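Local coordinates for outer membrane protein OMP121 (Bacteroides thetaiotaomicron, PDB 5FQ8) that probably imports a peptide or other nutrient across the outer membrane as a TonB-dependent receptor, working with the partner protein chain bound to it, at residues Thr355-Tyr363 with Tyr424-Gln434. Numbering follows the deposited sequence.
Sequences TPGYYYTPY and YYEGTPNGEGQ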
loop_
_atom_site.group_PDB
_atom_site.type_symbol
_atom_site.label_atom_id
_atom_site.label_comp_id
_atom_site.label_asym_id
_atom_site.label_seq_id
_atom_site.Cartn_x
_atom_site.Cartn_y
_atom_site.Cartn_z
ATOM N N THR B 355 6.380 23.061 21.135
ATOM C CA THR B 355 5.768 21.786 20.830
ATOM C C THR B 355 4.610 22.031 19.871
ATOM O O THR B 355 4.029 23.114 19.872
ATOM C CB THR B 355 5.302 21.115 22.113
ATOM N N PRO B 356 4.281 21.068 19.017
ATOM C CA PRO B 356 3.312 21.341 17.946
ATOM C C PRO B 356 1.981 21.851 18.430
ATOM O O PRO B 356 1.306 22.583 17.705
ATOM C CB PRO B 356 3.167 19.978 17.272
ATOM C CG PRO B 356 4.428 19.297 17.541
ATOM C CD PRO B 356 4.820 19.709 18.918
ATOM N N GLY B 357 1.583 21.494 19.647
ATOM C CA GLY B 357 0.307 21.942 20.154
ATOM C C GLY B 357 0.300 23.356 20.667
ATOM O O GLY B 357 -0.770 23.951 20.781
ATOM N N TYR B 358 1.457 23.916 20.973
ATOM C CA TYR B 358 1.505 25.279 21.472
ATOM C C TYR B 358 2.377 26.180 20.604
ATOM O O TYR B 358 2.833 27.225 21.067
ATOM C CB TYR B 358 1.969 25.276 22.929
ATOM C CG TYR B 358 1.014 24.579 23.863
ATOM C CD1 TYR B 358 0.945 23.204 23.910
ATOM C CD2 TYR B 358 0.189 25.303 24.708
ATOM C CE1 TYR B 358 0.071 22.565 24.760
ATOM C CE2 TYR B 358 -0.678 24.676 25.561
ATOM C CZ TYR B 358 -0.739 23.305 25.584
ATOM O OH TYR B 358 -1.617 22.678 26.448
ATOM N N TYR B 359 2.595 25.807 19.349
ATOM C CA TYR B 359 3.345 26.640 18.420
ATOM C C TYR B 359 2.667 27.990 18.240
ATOM O O TYR B 359 1.449 28.101 18.328
ATOM C CB TYR B 359 3.446 25.921 17.093
ATOM C CG TYR B 359 4.329 26.571 16.068
ATOM C CD1 TYR B 359 5.653 26.860 16.339
ATOM C CD2 TYR B 359 3.840 26.858 14.805
ATOM C CE1 TYR B 359 6.457 27.445 15.388
ATOM C CE2 TYR B 359 4.627 27.437 13.858
ATOM C CZ TYR B 359 5.934 27.729 14.149
ATOM O OH TYR B 359 6.714 28.307 13.190
ATOM N N TYR B 360 3.461 29.029 17.980
ATOM C CA TYR B 360 2.927 30.377 18.109
ATOM C C TYR B 360 1.842 30.690 17.086
ATOM O O TYR B 360 1.083 31.641 17.286
ATOM C CB TYR B 360 4.052 31.411 18.034
ATOM C CG TYR B 360 4.722 31.539 16.697
ATOM C CD1 TYR B 360 5.812 30.763 16.377
ATOM C CD2 TYR B 360 4.274 32.446 15.763
ATOM C CE1 TYR B 360 6.419 30.870 15.170
ATOM C CE2 TYR B 360 4.877 32.557 14.549
ATOM C CZ TYR B 360 5.948 31.764 14.260
ATOM O OH TYR B 360 6.569 31.856 13.051
ATOM N N THR B 361 1.719 29.911 16.011
ATOM C CA THR B 361 0.701 30.224 15.032
ATOM C C THR B 361 0.031 28.964 14.495
ATOM O O THR B 361 0.709 27.983 14.191
ATOM C CB THR B 361 1.293 31.031 13.893
ATOM O OG1 THR B 361 0.242 31.405 12.997
ATOM C CG2 THR B 361 2.343 30.230 13.175
ATOM N N PRO B 362 -1.282 28.956 14.380
ATOM C CA PRO B 362 -1.976 27.734 13.991
ATOM C C PRO B 362 -2.516 27.792 12.592
ATOM O O PRO B 362 -3.458 27.066 12.281
ATOM C CB PRO B 362 -3.114 27.684 14.992
ATOM C CG PRO B 362 -3.504 29.124 15.117
ATOM C CD PRO B 362 -2.219 29.920 14.980
ATOM N N TYR B 363 -1.950 28.636 11.748
ATOM C CA TYR B 363 -2.574 28.957 10.475
ATOM C C TYR B 363 -1.892 28.203 9.340
ATOM O O TYR B 363 -1.148 28.765 8.546
ATOM C CB TYR B 363 -2.544 30.459 10.255
ATOM C CG TYR B 363 -3.384 31.268 11.228
ATOM C CD1 TYR B 363 -4.708 30.957 11.459
ATOM C CD2 TYR B 363 -2.845 32.338 11.914
ATOM C CE1 TYR B 363 -5.470 31.694 12.335
ATOM C CE2 TYR B 363 -3.599 33.071 12.793
ATOM C CZ TYR B 363 -4.912 32.743 13.000
ATOM O OH TYR B 363 -5.670 33.469 13.879
ATOM N N TYR B 424 -1.280 15.425 18.798
ATOM C CA TYR B 424 -1.297 16.786 19.287
ATOM C C TYR B 424 -2.659 17.451 19.264
ATOM O O TYR B 424 -2.769 18.574 19.763
ATOM C CB TYR B 424 -0.284 17.645 18.495
ATOM C CG TYR B 424 1.122 17.064 18.468
ATOM C CD1 TYR B 424 1.866 16.927 19.629
ATOM C CD2 TYR B 424 1.698 16.642 17.285
ATOM C CE1 TYR B 424 3.138 16.391 19.605
ATOM C CE2 TYR B 424 2.955 16.102 17.259
ATOM C CZ TYR B 424 3.675 15.978 18.415
ATOM O OH TYR B 424 4.947 15.438 18.367
ATOM N N TYR B 425 -3.704 16.796 18.759
ATOM C CA TYR B 425 -4.966 17.503 18.567
ATOM C C TYR B 425 -5.719 17.708 19.872
ATOM O O TYR B 425 -6.139 18.824 20.185
ATOM C CB TYR B 425 -5.850 16.770 17.571
ATOM C CG TYR B 425 -7.136 17.505 17.372
ATOM C CD1 TYR B 425 -7.164 18.697 16.661
ATOM C CD2 TYR B 425 -8.325 17.031 17.917
ATOM C CE1 TYR B 425 -8.330 19.386 16.480
ATOM C CE2 TYR B 425 -9.498 17.713 17.735
ATOM C CZ TYR B 425 -9.494 18.893 17.021
ATOM O OH TYR B 425 -10.658 19.587 16.838
ATOM N N GLU B 426 -5.926 16.642 20.632
ATOM C CA GLU B 426 -6.746 16.734 21.832
ATOM C C GLU B 426 -6.063 17.567 22.903
ATOM O O GLU B 426 -4.949 17.258 23.322
ATOM C CB GLU B 426 -7.026 15.344 22.369
ATOM C CG GLU B 426 -7.750 15.336 23.688
ATOM C CD GLU B 426 -7.650 14.012 24.391
ATOM O OE1 GLU B 426 -7.634 12.974 23.704
ATOM O OE2 GLU B 426 -7.572 14.014 25.634
ATOM N N GLY B 427 -6.726 18.628 23.341
ATOM C CA GLY B 427 -6.308 19.324 24.535
ATOM C C GLY B 427 -5.388 20.498 24.334
ATOM O O GLY B 427 -5.041 21.161 25.311
ATOM N N THR B 428 -4.989 20.778 23.118
ATOM C CA THR B 428 -4.072 21.861 22.839
ATOM C C THR B 428 -4.768 22.951 22.044
ATOM O O THR B 428 -5.800 22.709 21.415
ATOM C CB THR B 428 -2.879 21.347 22.043
ATOM O OG1 THR B 428 -3.349 20.859 20.785
ATOM C CG2 THR B 428 -2.197 20.244 22.790
ATOM N N PRO B 429 -4.239 24.173 22.056
ATOM C CA PRO B 429 -4.880 25.232 21.276
ATOM C C PRO B 429 -4.830 25.003 19.784
ATOM O O PRO B 429 -5.703 25.501 19.075
ATOM C CB PRO B 429 -4.089 26.479 21.679
ATOM C CG PRO B 429 -3.526 26.165 22.986
ATOM C CD PRO B 429 -3.198 24.717 22.937
ATOM N N ASN B 430 -3.877 24.242 19.284
ATOM C CA ASN B 430 -3.596 24.285 17.866
ATOM C C ASN B 430 -4.116 23.250 16.865
ATOM O O ASN B 430 -3.941 23.487 15.691
ATOM C CB ASN B 430 -2.084 24.298 17.683
ATOM C CG ASN B 430 -1.481 25.674 17.864
ATOM O OD1 ASN B 430 -2.174 26.677 17.992
ATOM N ND2 ASN B 430 -0.163 25.726 17.839
ATOM N N GLY B 431 -4.760 22.145 17.219
ATOM C CA GLY B 431 -5.325 21.837 18.508
ATOM C C GLY B 431 -6.832 21.677 18.415
ATOM O O GLY B 431 -7.465 22.074 17.437
ATOM N N GLU B 432 -7.404 21.062 19.444
ATOM C CA GLU B 432 -8.845 21.099 19.625
ATOM C C GLU B 432 -9.353 22.530 19.652
ATOM O O GLU B 432 -10.454 22.807 19.172
ATOM C CB GLU B 432 -9.197 20.384 20.917
ATOM C CG GLU B 432 -10.645 20.071 21.093
ATOM C CD GLU B 432 -10.970 19.760 22.526
ATOM O OE1 GLU B 432 -10.025 19.488 23.288
ATOM O OE2 GLU B 432 -12.160 19.811 22.891
ATOM N N GLY B 433 -8.555 23.451 20.183
ATOM C CA GLY B 433 -8.889 24.860 20.225
ATOM C C GLY B 433 -9.075 25.507 18.875
ATOM O O GLY B 433 -9.591 26.628 18.822
ATOM N N GLN B 434 -8.677 24.839 17.793
ATOM C CA GLN B 434 -8.957 25.324 16.450
ATOM C C GLN B 434 -10.069 24.559 15.744
ATOM O O GLN B 434 -10.493 24.982 14.665
ATOM C CB GLN B 434 -7.699 25.265 15.596
ATOM C CG GLN B 434 -6.612 26.151 16.091
ATOM C CD GLN B 434 -6.892 27.606 15.858
ATOM O OE1 GLN B 434 -7.437 27.986 14.832
ATOM N NE2 GLN B 434 -6.531 28.435 16.819
#
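Gly357 and Asn430 bring their backbones closest, CA to CA 5.1 Å, where two loops of the TonB-dependent receptor meet, one leading to helix 368-374 and the other joining helix 420-424 to strand 446-469 of the barrel. A type II turn from Tyr425 to Thr428 folds the second loop back, with Gly427 at the positive phi (94°) that suits glycine. Asn430 carries the polar half of the contact. Its ND2 gives a nearly straight hydrogen bond to Tyr359 O (2.9 Å), lying in the plane of the Asn430 amide, and a weak, longer one to Pro356 O. On the same amide, OD1 accepts a hydrogen bond from Asn227 ND2, so a group that can both donate and accept fits this buried place. Pro362 CB lies beside that OD1 (3.3 Å), while Pro362 CG meets NE2 of Gln434. Gly357 suits its position because a side chain there would run into the methyl of Thr428.

Two prolines cover tyrosine rings. Pro356 CG sits over the centre of the Tyr424 ring, 3.5 Å from the centroid, in a CH-pi contact; CG of Tyr424 stands anti to its carbonyl carbon (chi1 -53°), which lays the ring against the proline. Replacing this tyrosine by alanine would take away the face under Pro356, and Tyr370 OH, which is hydrogen-bonded to the tyrosine hydroxyl, would probably lose that partner. On the other flank, Pro429 CD lies over one face of the Tyr358 ring, displaced toward the rim, and Tyr229 meets that ring edge-to-face. Behind the Thr428 methyl, which touches Tyr358 CE1, the threonine hydroxyl OG1 donates to Tyr424 O at 2.6 Å, nearly in line with the C=O bond.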